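Side-chain contacts in response regulator receiver protein (Paraburkholderia phymatum, PDB 5TE9), which probably acts as a receiver in two-component signalling, taking a phosphoryl group from a partner histidine kinase and relaying the signal through protein contacts: residues Pro102-Thr107 / Arg141-Phe146; Tyr40-Pro45 / Val131-Phe136; Ala55-Phe58 / Gly63-Ser66; Thr28-Thr33 / Leu46-Asp51. All coordinates share one frame; numbering follows the deposited sequence.

Contact 1: residues Pro102-Thr107 / Arg141-Phe146; sequences PVVVLT and RRISDF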
loop_
_atom_site.group_PDB
_atom_site.type_symbol
_atom_site.label_atom_id
_atom_site.label_comp_id
_atom_site.label_asym_id
_atom_site.label_seq_id
_atom_site.Cartn_x
_atom_site.Cartn_y
_atom_site.Cartn_z
ATOM N N PRO A 102 14.872 2.314 -11.120
ATOM C CA PRO A 102 15.157 1.446 -9.969
ATOM C C PRO A 102 15.026 -0.028 -10.313
ATOM O O PRO A 102 14.056 -0.451 -10.946
ATOM C CB PRO A 102 14.111 1.879 -8.940
ATOM C CG PRO A 102 13.830 3.308 -9.297
ATOM C CD PRO A 102 13.891 3.365 -10.786
ATOM N N VAL A 103 16.004 -0.812 -9.867
ATOM C CA VAL A 103 16.090 -2.239 -10.150
ATOM C C VAL A 103 16.172 -2.990 -8.831
ATOM O O VAL A 103 17.008 -2.672 -7.973
ATOM C CB VAL A 103 17.307 -2.584 -11.033
ATOM C CG1 VAL A 103 17.279 -4.062 -11.461
ATOM C CG2 VAL A 103 17.370 -1.677 -12.234
ATOM N N VAL A 104 15.299 -3.978 -8.673
ATOM C CA VAL A 104 15.356 -4.933 -7.579
ATOM C C VAL A 104 15.717 -6.279 -8.186
ATOM O O VAL A 104 15.074 -6.720 -9.145
ATOM C CB VAL A 104 14.015 -5.004 -6.833
ATOM C CG1 VAL A 104 13.936 -6.265 -5.994
ATOM C CG2 VAL A 104 13.821 -3.763 -5.983
ATOM N N VAL A 105 16.747 -6.919 -7.648
ATOM C CA VAL A 105 17.204 -8.216 -8.134
ATOM C C VAL A 105 16.597 -9.295 -7.258
ATOM O O VAL A 105 16.634 -9.199 -6.027
ATOM C CB VAL A 105 18.741 -8.303 -8.126
ATOM C CG1 VAL A 105 19.202 -9.726 -8.445
ATOM C CG2 VAL A 105 19.333 -7.302 -9.104
ATOM N N LEU A 106 16.022 -10.308 -7.885
ATOM C CA LEU A 106 15.441 -11.415 -7.155
ATOM C C LEU A 106 16.515 -12.430 -6.810
ATOM O O LEU A 106 17.281 -12.855 -7.680
ATOM C CB LEU A 106 14.358 -12.083 -7.986
ATOM C CG LEU A 106 13.204 -11.172 -8.349
ATOM C CD1 LEU A 106 12.121 -11.970 -9.064
ATOM C CD2 LEU A 106 12.695 -10.565 -7.063
ATOM N N THR A 107 16.570 -12.816 -5.549
ATOM C CA THR A 107 17.414 -13.908 -5.104
ATOM C C THR A 107 16.525 -15.077 -4.729
ATOM O O THR A 107 15.334 -14.910 -4.475
ATOM C CB THR A 107 18.271 -13.486 -3.911
ATOM O OG1 THR A 107 17.417 -13.152 -2.807
ATOM C CG2 THR A 107 19.110 -12.274 -4.279
ATOM N N ARG A 141 9.547 -0.208 0.934
ATOM C CA ARG A 141 10.228 0.354 2.092
ATOM C C ARG A 141 11.698 0.617 1.798
ATOM O O ARG A 141 12.240 1.652 2.196
ATOM C CB ARG A 141 10.098 -0.582 3.292
ATOM C CG ARG A 141 8.729 -0.616 3.916
ATOM C CD ARG A 141 8.725 -1.485 5.161
ATOM N NE ARG A 141 9.496 -0.905 6.255
ATOM C CZ ARG A 141 10.662 -1.377 6.672
ATOM N NH1 ARG A 141 11.197 -2.425 6.075
ATOM N NH2 ARG A 141 11.296 -0.803 7.688
ATOM N N ARG A 142 12.358 -0.310 1.099
ATOM C CA ARG A 142 13.797 -0.245 0.886
ATOM C C ARG A 142 14.205 0.815 -0.128
ATOM O O ARG A 142 15.404 1.081 -0.267
ATOM C CB ARG A 142 14.323 -1.605 0.421
ATOM C CG ARG A 142 13.948 -2.768 1.316
ATOM C CD ARG A 142 15.144 -3.381 1.961
ATOM N NE ARG A 142 14.874 -4.698 2.515
ATOM C CZ ARG A 142 15.033 -5.828 1.835
ATOM N NH1 ARG A 142 15.440 -5.783 0.579
ATOM N NH2 ARG A 142 14.794 -7.000 2.408
ATOM N N ILE A 143 13.255 1.417 -0.834
ATOM C CA ILE A 143 13.549 2.327 -1.929
ATOM C C ILE A 143 13.071 3.707 -1.524
ATOM O O ILE A 143 11.864 3.929 -1.364
ATOM C CB ILE A 143 12.899 1.861 -3.240
ATOM C CG1 ILE A 143 13.549 0.549 -3.685
ATOM C CG2 ILE A 143 13.033 2.920 -4.318
ATOM C CD1 ILE A 143 13.046 0.037 -4.979
ATOM N N SER A 144 14.023 4.635 -1.400
ATOM C CA SER A 144 13.785 5.900 -0.710
ATOM C C SER A 144 12.620 6.674 -1.319
ATOM O O SER A 144 11.748 7.167 -0.597
ATOM C CB SER A 144 15.057 6.751 -0.725
ATOM O OG SER A 144 16.207 5.940 -0.593
ATOM N N ASP A 145 12.580 6.794 -2.640
ATOM C CA ASP A 145 11.633 7.712 -3.258
ATOM C C ASP A 145 10.254 7.100 -3.489
ATOM O O ASP A 145 9.391 7.768 -4.070
ATOM C CB ASP A 145 12.207 8.246 -4.580
ATOM C CG ASP A 145 13.438 9.152 -4.378
ATOM O OD1 ASP A 145 13.650 9.668 -3.256
ATOM O OD2 ASP A 145 14.191 9.361 -5.356
ATOM N N PHE A 146 10.011 5.865 -3.046
ATOM C CA PHE A 146 8.729 5.200 -3.248
ATOM C C PHE A 146 7.869 5.294 -1.991
ATOM O O PHE A 146 8.368 5.133 -0.878
ATOM C CB PHE A 146 8.911 3.724 -3.602
ATOM C CG PHE A 146 9.377 3.480 -5.001
ATOM C CD1 PHE A 146 9.495 4.520 -5.896
ATOM C CD2 PHE A 146 9.684 2.198 -5.416
ATOM C CE1 PHE A 146 9.926 4.286 -7.184
ATOM C CE2 PHE A 146 10.115 1.951 -6.699
ATOM C CZ PHE A 146 10.240 2.996 -7.590
#
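P102 and I143 mark the closest approach of the two backbones, their CA atoms 8.2 Å apart. P102 leads into strand 103-107. The other segment leaves the end of helix 133-142 and reverses in a type I turn from I143 to F146, where F146 N donates to I143 O (3.2 Å). The turn brings I143 and F146 round on the same flank of the strand, and the CB atoms of P102, V104, I143 and F146 are all directed at the opposite segment. I143 is stretched out to its CD1 (chi2 -177°), and this terminal methyl makes its contacts with the strand segment. I143 CD1 lies 4.0 Å from V104 CG2 and, more loosely, 4.5 Å from P102 CB. The V104 methyl involved is the branch beside the backbone N, anti to the carbonyl carbon. The pyrrolidine ring of P102 comes to the far end of F146, with CG 4.0 Å from CZ at an oblique angle to the phenyl ring. One face of that ring is held within its own turn by I143 CG2, 3.6 Å above the plane and offset toward the rim. L73 of strand 71-76 touches P102, I143 and F146, and F146 opens a strand that pairs antiparallel with the second subunit. With no hydrogen bond or charge pair between the segments, the attachment of this turn to strand 103-107 rests on methyl and ring packing over a small area.

Contact 2: residues Tyr40-Pro45 / Val131-Phe136; sequences YKLLNP and VDFTRF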
loop_
_atom_site.group_PDB
_atom_site.type_symbol
_atom_site.label_atom_id
_atom_site.label_comp_id
_atom_site.label_asym_id
_atom_site.label_seq_id
_atom_site.Cartn_x
_atom_site.Cartn_y
_atom_site.Cartn_z
ATOM N N TYR A 40 -4.699 -7.317 -3.316
ATOM C CA TYR A 40 -4.464 -6.178 -2.438
ATOM C C TYR A 40 -4.650 -4.839 -3.133
ATOM O O TYR A 40 -4.314 -3.804 -2.556
ATOM C CB TYR A 40 -3.082 -6.277 -1.809
ATOM C CG TYR A 40 -3.014 -7.456 -0.872
ATOM C CD1 TYR A 40 -3.466 -7.360 0.429
ATOM C CD2 TYR A 40 -2.541 -8.667 -1.296
ATOM C CE1 TYR A 40 -3.422 -8.437 1.281
ATOM C CE2 TYR A 40 -2.496 -9.750 -0.457
ATOM C CZ TYR A 40 -2.929 -9.633 0.831
ATOM O OH TYR A 40 -2.874 -10.729 1.660
ATOM N N LYS A 41 -5.198 -4.831 -4.346
ATOM C CA LYS A 41 -5.693 -3.611 -4.979
ATOM C C LYS A 41 -4.569 -2.621 -5.248
ATOM O O LYS A 41 -4.672 -1.430 -4.947
ATOM C CB LYS A 41 -6.795 -2.955 -4.140
ATOM C CG LYS A 41 -8.151 -3.599 -4.277
ATOM C CD LYS A 41 -8.807 -3.683 -2.905
ATOM C CE LYS A 41 -10.230 -3.184 -2.906
ATOM N NZ LYS A 41 -10.330 -1.740 -3.164
ATOM N N LEU A 42 -3.475 -3.123 -5.805
ATOM C CA LEU A 42 -2.438 -2.238 -6.310
ATOM C C LEU A 42 -2.880 -1.719 -7.658
ATOM O O LEU A 42 -3.228 -2.499 -8.545
ATOM C CB LEU A 42 -1.098 -2.959 -6.438
ATOM C CG LEU A 42 -0.155 -2.760 -5.260
ATOM C CD1 LEU A 42 0.930 -3.802 -5.334
ATOM C CD2 LEU A 42 0.435 -1.359 -5.285
ATOM N N LEU A 43 -2.883 -0.407 -7.811
ATOM C CA LEU A 43 -3.249 0.161 -9.093
ATOM C C LEU A 43 -2.097 0.198 -10.083
ATOM O O LEU A 43 -2.341 0.457 -11.262
ATOM C CB LEU A 43 -3.800 1.569 -8.906
ATOM C CG LEU A 43 -5.273 1.591 -8.489
ATOM C CD1 LEU A 43 -5.839 2.997 -8.558
ATOM C CD2 LEU A 43 -6.052 0.651 -9.389
ATOM N N ASN A 44 -0.869 -0.039 -9.645
ATOM C CA ASN A 44 0.288 0.167 -10.510
ATOM C C ASN A 44 0.268 -0.867 -11.630
ATOM O O ASN A 44 0.302 -2.069 -11.341
ATOM C CB ASN A 44 1.588 0.046 -9.707
ATOM C CG ASN A 44 1.718 1.107 -8.653
ATOM O OD1 ASN A 44 1.332 0.909 -7.505
ATOM N ND2 ASN A 44 2.255 2.250 -9.036
ATOM N N PRO A 45 0.194 -0.457 -12.900
ATOM C CA PRO A 45 0.256 -1.435 -13.998
ATOM C C PRO A 45 1.446 -2.363 -13.847
ATOM O O PRO A 45 2.582 -1.907 -13.726
ATOM C CB PRO A 45 0.393 -0.565 -15.253
ATOM C CG PRO A 45 -0.146 0.762 -14.867
ATOM C CD PRO A 45 0.072 0.929 -13.386
ATOM N N VAL A 131 7.667 -12.729 -5.086
ATOM C CA VAL A 131 7.256 -11.390 -4.695
ATOM C C VAL A 131 5.751 -11.452 -4.471
ATOM O O VAL A 131 4.941 -11.117 -5.334
ATOM C CB VAL A 131 7.648 -10.347 -5.733
ATOM C CG1 VAL A 131 7.057 -8.976 -5.341
ATOM C CG2 VAL A 131 9.155 -10.296 -5.839
ATOM N N ASP A 132 5.369 -11.880 -3.271
ATOM C CA ASP A 132 4.014 -11.675 -2.791
ATOM C C ASP A 132 3.880 -10.241 -2.284
ATOM O O ASP A 132 4.804 -9.435 -2.380
ATOM C CB ASP A 132 3.681 -12.699 -1.709
ATOM C CG ASP A 132 4.339 -12.376 -0.401
ATOM O OD1 ASP A 132 3.706 -12.603 0.653
ATOM O OD2 ASP A 132 5.475 -11.855 -0.437
ATOM N N PHE A 133 2.717 -9.907 -1.728
ATOM C CA PHE A 133 2.464 -8.520 -1.348
ATOM C C PHE A 133 3.374 -8.086 -0.205
ATOM O O PHE A 133 3.849 -6.949 -0.188
ATOM C CB PHE A 133 0.993 -8.325 -0.974
ATOM C CG PHE A 133 0.630 -6.899 -0.652
ATOM C CD1 PHE A 133 0.610 -5.935 -1.650
ATOM C CD2 PHE A 133 0.297 -6.531 0.635
ATOM C CE1 PHE A 133 0.263 -4.627 -1.371
ATOM C CE2 PHE A 133 -0.047 -5.216 0.937
ATOM C CZ PHE A 133 -0.065 -4.265 -0.075
ATOM N N THR A 134 3.639 -8.980 0.744
ATOM C CA THR A 134 4.557 -8.654 1.831
ATOM C C THR A 134 5.927 -8.245 1.299
ATOM O O THR A 134 6.445 -7.173 1.640
ATOM C CB THR A 134 4.692 -9.836 2.783
ATOM O OG1 THR A 134 3.470 -10.004 3.501
ATOM C CG2 THR A 134 5.785 -9.559 3.776
ATOM N N ARG A 135 6.533 -9.092 0.461
ATOM C CA ARG A 135 7.848 -8.766 -0.070
ATOM C C ARG A 135 7.785 -7.484 -0.883
ATOM O O ARG A 135 8.675 -6.635 -0.782
ATOM C CB ARG A 135 8.400 -9.933 -0.899
ATOM N N PHE A 136 6.715 -7.296 -1.652
ATOM C CA PHE A 136 6.608 -6.067 -2.424
ATOM C C PHE A 136 6.521 -4.859 -1.509
ATOM O O PHE A 136 7.051 -3.788 -1.829
ATOM C CB PHE A 136 5.404 -6.107 -3.345
ATOM C CG PHE A 136 5.232 -4.859 -4.158
ATOM C CD1 PHE A 136 5.979 -4.655 -5.308
ATOM C CD2 PHE A 136 4.334 -3.890 -3.774
ATOM C CE1 PHE A 136 5.823 -3.503 -6.069
ATOM C CE2 PHE A 136 4.177 -2.745 -4.531
ATOM C CZ PHE A 136 4.915 -2.555 -5.684
#
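Y40 and F133 form an offset stack that is almost perfectly parallel, their planes only 7° apart and their centroids 4.4 Å. The slide is large enough that Y40 CB, rather than the phenol ring, sits over the middle of the F133 ring: a CH-pi contact 3.7 Å from the centroid and 12° off its normal. The same slide brings Y40 CD2 to 3.6 Å from F133 CB, which reaches only the CD2-CE2 rim of the Y40 ring. F133 reaches the stack with CG anti to its backbone N (chi1 -176°). L42 works from a different direction. Its CD1 meets the rim of the F133 ring near the ring plane, 4.1 Å from CE1, and presses closer on F136, 3.5 Å from CE2, at an oblique angle. Thus one leucine methyl bridges two rings a helical turn apart. Both backbones are fixed at helix ends. K41, with positive phi, is the C-prime residue of a Schellman motif that returns L42 N to F37 O, while D132 N-caps the other helix through a nearly straight bond from R135 N to OD2 (3.1 Å). F37 also meets F136 edge-to-face, and Y40 packs on V137 of the second subunit. The C-terminal end of helix 27-39 is thereby joined to the start of helix 133-142, the first and last helices that share one face of the sheet in the CheY-like receiver fold.

Contact 3: residues Ala55-Phe58 / Gly63-Ser66; sequences AMEF and GQHS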
loop_
_atom_site.group_PDB
_atom_site.type_symbol
_atom_site.label_atom_id
_atom_site.label_comp_id
_atom_site.label_asym_id
_atom_site.label_seq_id
_atom_site.Cartn_x
_atom_site.Cartn_y
_atom_site.Cartn_z
ATOM N N ALA A 55 12.761 -8.509 -22.204
ATOM C CA ALA A 55 12.911 -7.398 -21.260
ATOM C C ALA A 55 13.553 -6.194 -21.934
ATOM O O ALA A 55 13.096 -5.058 -21.772
ATOM C CB ALA A 55 13.731 -7.838 -20.048
ATOM N N MET A 56 14.607 -6.427 -22.709
ATOM C CA MET A 56 15.212 -5.331 -23.454
ATOM C C MET A 56 14.294 -4.825 -24.561
ATOM O O MET A 56 14.325 -3.635 -24.891
ATOM C CB MET A 56 16.557 -5.776 -24.028
ATOM C CG MET A 56 17.524 -6.240 -22.961
ATOM S SD MET A 56 17.655 -5.033 -21.624
ATOM C CE MET A 56 18.329 -3.627 -22.517
ATOM N N GLU A 57 13.480 -5.701 -25.147
ATOM C CA GLU A 57 12.490 -5.246 -26.118
ATOM C C GLU A 57 11.510 -4.272 -25.475
ATOM O O GLU A 57 11.097 -3.286 -26.097
ATOM C CB GLU A 57 11.749 -6.447 -26.699
ATOM C CG GLU A 57 12.008 -6.709 -28.163
ATOM C CD GLU A 57 11.499 -8.067 -28.614
ATOM O OE1 GLU A 57 10.643 -8.659 -27.919
ATOM O OE2 GLU A 57 11.966 -8.545 -29.673
ATOM N N PHE A 58 11.130 -4.543 -24.225
ATOM C CA PHE A 58 10.241 -3.657 -23.483
ATOM C C PHE A 58 10.904 -2.316 -23.191
ATOM O O PHE A 58 10.365 -1.258 -23.527
ATOM C CB PHE A 58 9.834 -4.333 -22.183
ATOM C CG PHE A 58 8.613 -3.740 -21.551
ATOM C CD1 PHE A 58 7.350 -4.145 -21.951
ATOM C CD2 PHE A 58 8.728 -2.777 -20.567
ATOM C CE1 PHE A 58 6.219 -3.600 -21.366
ATOM C CE2 PHE A 58 7.604 -2.231 -19.975
ATOM C CZ PHE A 58 6.348 -2.639 -20.377
ATOM N N GLY A 63 9.808 -3.519 -31.474
ATOM C CA GLY A 63 9.104 -4.729 -31.869
ATOM C C GLY A 63 7.681 -4.732 -31.347
ATOM O O GLY A 63 6.927 -3.766 -31.521
ATOM N N GLN A 64 7.304 -5.836 -30.695
ATOM C CA GLN A 64 5.952 -5.958 -30.157
ATOM C C GLN A 64 5.693 -4.944 -29.054
ATOM O O GLN A 64 4.542 -4.561 -28.820
ATOM C CB GLN A 64 5.719 -7.373 -29.624
ATOM C CG GLN A 64 6.253 -7.605 -28.219
ATOM C CD GLN A 64 6.387 -9.074 -27.879
ATOM O OE1 GLN A 64 5.955 -9.946 -28.641
ATOM N NE2 GLN A 64 7.000 -9.360 -26.736
ATOM N N HIS A 65 6.742 -4.504 -28.364
ATOM C CA HIS A 65 6.622 -3.537 -27.288
ATOM C C HIS A 65 6.889 -2.120 -27.765
ATOM O O HIS A 65 7.360 -1.289 -26.986
ATOM C CB HIS A 65 7.570 -3.897 -26.153
ATOM C CG HIS A 65 7.304 -5.239 -25.552
ATOM N ND1 HIS A 65 6.147 -5.526 -24.859
ATOM C CD2 HIS A 65 8.050 -6.368 -25.527
ATOM C CE1 HIS A 65 6.194 -6.775 -24.430
ATOM N NE2 HIS A 65 7.339 -7.307 -24.819
ATOM N N SER A 66 6.591 -1.829 -29.030
ATOM C CA SER A 66 6.864 -0.503 -29.566
ATOM C C SER A 66 6.121 0.597 -28.820
ATOM O O SER A 66 6.533 1.759 -28.890
ATOM C CB SER A 66 6.503 -0.460 -31.046
ATOM O OG SER A 66 5.134 -0.771 -31.232
#
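F58 points its ring edge at the face of H65 in a T-shaped pair, planes 68° apart and centroids 5.1 Å. The leading atom is F58 CD1, 3.4 Å from H65 ND1 and therefore over the rim of the imidazole, not its centre. On the opposite face the chain of Q64 folds across: its CG lies 3.4 Å above the middle of the ring, placed there by a chi1 of 82° that sets CG between the backbone N and the carbonyl carbon. The imidazole is thus sandwiched between a phenyl edge and an aliphatic chain. E57 takes the rim, its CB in the ring plane and 3.9 Å from H65 CD2, while E57 O lies 3.6 Å from H65 CB. Farther out, the E57 carboxylate and the Q64 amide cross with planes 66° apart; OE1 and NE2 remain 3.9 Å apart. E57 OE1 and H65 NE2, at 4.7 Å, are too far apart for direct contact. F58 continues inward to L21, A68 and P69. The connection following helix 52-60 is folded back on that helix's own flank before strand 71-76, within the beta-alpha-beta crossover from strand 46-49 of a receiver domain.

Contact 4: residues Thr28-Thr33 / Leu46-Asp51; sequences TDVMIT and LHVAGD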
loop_
_atom_site.group_PDB
_atom_site.type_symbol
_atom_site.label_atom_id
_atom_site.label_comp_id
_atom_site.label_asym_id
_atom_site.label_seq_id
_atom_site.Cartn_x
_atom_site.Cartn_y
_atom_site.Cartn_z
ATOM N N THR A 28 4.747 -19.901 -12.076
ATOM C CA THR A 28 4.239 -19.937 -10.712
ATOM C C THR A 28 4.551 -18.640 -9.975
ATOM O O THR A 28 3.679 -18.063 -9.315
ATOM C CB THR A 28 4.849 -21.119 -9.967
ATOM O OG1 THR A 28 4.275 -22.338 -10.451
ATOM C CG2 THR A 28 4.604 -20.980 -8.471
ATOM N N ASP A 29 5.796 -18.163 -10.086
ATOM C CA ASP A 29 6.204 -16.958 -9.370
ATOM C C ASP A 29 5.583 -15.707 -9.978
ATOM O O ASP A 29 5.230 -14.773 -9.243
ATOM C CB ASP A 29 7.727 -16.853 -9.334
ATOM C CG ASP A 29 8.351 -17.876 -8.406
ATOM O OD1 ASP A 29 7.767 -18.130 -7.332
ATOM O OD2 ASP A 29 9.415 -18.429 -8.749
ATOM N N VAL A 30 5.425 -15.668 -11.309
ATOM C CA VAL A 30 4.684 -14.560 -11.915
ATOM C C VAL A 30 3.243 -14.559 -11.419
ATOM O O VAL A 30 2.648 -13.499 -11.174
ATOM C CB VAL A 30 4.749 -14.631 -13.450
ATOM C CG1 VAL A 30 3.643 -13.790 -14.072
ATOM C CG2 VAL A 30 6.102 -14.162 -13.944
ATOM N N MET A 31 2.667 -15.752 -11.247
ATOM C CA MET A 31 1.294 -15.866 -10.774
ATOM C C MET A 31 1.142 -15.277 -9.373
ATOM O O MET A 31 0.171 -14.570 -9.095
ATOM C CB MET A 31 0.862 -17.333 -10.806
ATOM C CG MET A 31 -0.526 -17.556 -11.382
ATOM S SD MET A 31 -0.917 -16.360 -12.671
ATOM C CE MET A 31 -2.546 -15.831 -12.131
ATOM N N ILE A 32 2.111 -15.538 -8.493
ATOM C CA ILE A 32 2.072 -15.026 -7.124
ATOM C C ILE A 32 2.037 -13.501 -7.106
ATOM O O ILE A 32 1.280 -12.889 -6.341
ATOM C CB ILE A 32 3.269 -15.578 -6.331
ATOM C CG1 ILE A 32 3.069 -17.072 -6.072
ATOM C CG2 ILE A 32 3.485 -14.786 -5.039
ATOM C CD1 ILE A 32 4.344 -17.803 -5.754
ATOM N N THR A 33 2.838 -12.865 -7.957
ATOM C CA THR A 33 2.862 -11.413 -7.977
ATOM C C THR A 33 1.578 -10.846 -8.573
ATOM O O THR A 33 1.035 -9.863 -8.058
ATOM C CB THR A 33 4.091 -10.936 -8.739
ATOM O OG1 THR A 33 5.270 -11.499 -8.136
ATOM C CG2 THR A 33 4.175 -9.436 -8.698
ATOM N N LEU A 46 1.192 -3.661 -13.818
ATOM C CA LEU A 46 2.238 -4.670 -13.745
ATOM C C LEU A 46 2.471 -5.261 -15.130
ATOM O O LEU A 46 1.550 -5.828 -15.731
ATOM C CB LEU A 46 1.851 -5.764 -12.755
ATOM C CG LEU A 46 2.790 -6.968 -12.760
ATOM C CD1 LEU A 46 4.271 -6.606 -12.399
ATOM C CD2 LEU A 46 2.217 -7.961 -11.788
ATOM N N HIS A 47 3.694 -5.127 -15.636
ATOM C CA HIS A 47 4.085 -5.710 -16.912
ATOM C C HIS A 47 5.081 -6.841 -16.692
ATOM O O HIS A 47 5.879 -6.808 -15.754
ATOM C CB HIS A 47 4.710 -4.662 -17.821
ATOM C CG HIS A 47 3.825 -3.489 -18.092
ATOM N ND1 HIS A 47 3.130 -3.339 -19.271
ATOM C CD2 HIS A 47 3.538 -2.399 -17.345
ATOM C CE1 HIS A 47 2.457 -2.205 -19.245
ATOM N NE2 HIS A 47 2.679 -1.618 -18.083
ATOM N N VAL A 48 5.049 -7.841 -17.575
ATOM C CA VAL A 48 5.825 -9.058 -17.377
ATOM C C VAL A 48 6.597 -9.372 -18.645
ATOM O O VAL A 48 6.037 -9.317 -19.747
ATOM C CB VAL A 48 4.927 -10.241 -16.978
ATOM C CG1 VAL A 48 5.739 -11.506 -16.818
ATOM C CG2 VAL A 48 4.157 -9.910 -15.680
ATOM N N ALA A 49 7.887 -9.680 -18.489
ATOM C CA ALA A 49 8.711 -10.245 -19.545
ATOM C C ALA A 49 9.287 -11.553 -19.027
ATOM O O ALA A 49 9.768 -11.610 -17.888
ATOM C CB ALA A 49 9.826 -9.283 -19.961
ATOM N N GLY A 50 9.218 -12.601 -19.845
ATOM C CA GLY A 50 9.620 -13.927 -19.435
ATOM C C GLY A 50 11.050 -14.307 -19.749
ATOM O O GLY A 50 11.471 -15.418 -19.417
ATOM N N ASP A 51 11.814 -13.424 -20.387
ATOM C CA ASP A 51 13.224 -13.670 -20.659
ATOM C C ASP A 51 13.898 -12.332 -20.928
ATOM O O ASP A 51 13.238 -11.302 -21.104
ATOM C CB ASP A 51 13.424 -14.648 -21.833
ATOM C CG ASP A 51 12.778 -14.174 -23.116
ATOM O OD1 ASP A 51 13.219 -13.149 -23.671
ATOM O OD2 ASP A 51 11.832 -14.841 -23.585
#
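V30 and V48, and beside them T33 and L46, meet through aliphatic branches alone, so no flat group lies between the segments. The imidazole of H47 is on the other side of the strand, where the H19 ring lies nearly parallel to it and the F58 ring meets it at about 50°; H47 NE2 is hydrogen-bonded to H19 ND1. On the helix side, V30 and V48 reach for each other tip to tip across a CA separation of 7.8 Å. V48 offers a single methyl, CG1, to both branches of V30: CG2 is 3.9 Å away and CG1 4.1 Å. That V48 branch stands anti to its backbone N (chi1 178°), which carries it out toward the helix. Residues three apart on helix 27-39 thus match residues two apart on strand 46-49. The helix is the crossover of a beta-alpha-beta unit that starts with strand 19-23, and the two strands lie side by side and parallel in the sheet. T33 and L46 are farther apart in backbone terms, 8.9 Å between CA atoms, and their side chains cross at about a right angle, with T33 CG2 3.9 Å from L46 CD2. L46 also packs on F37 of the same helix and on I20 and L22 of strand 19-23. T33 divides its duties: the methyl faces the strand, while OG1, a buried polar atom, is hydrogen-bonded to V131 O.

Contacts 2 and 4 (centres 12 Å apart) meet directly: D132 CA packs 3.9 Å from I32 CG2, joining the approach to helix 133-142 to helix 27-39. Contact 1 shares helix 133-142 with contact 2 and touches it where L106 CD2 is 3.8 Å from V131 CG2; both also border the second subunit. Contact 3 reaches contact 4 from the other face of strand 46-49, with F58 CZ 3.5 Å from H47 ND1, and its centre is about 23 Å from that of contact 1, on the opposite side of the chain's centre. D77, the predicted phosphorylation site, is unmodified here, follows strand 71-76 and belongs to none of the four contacts.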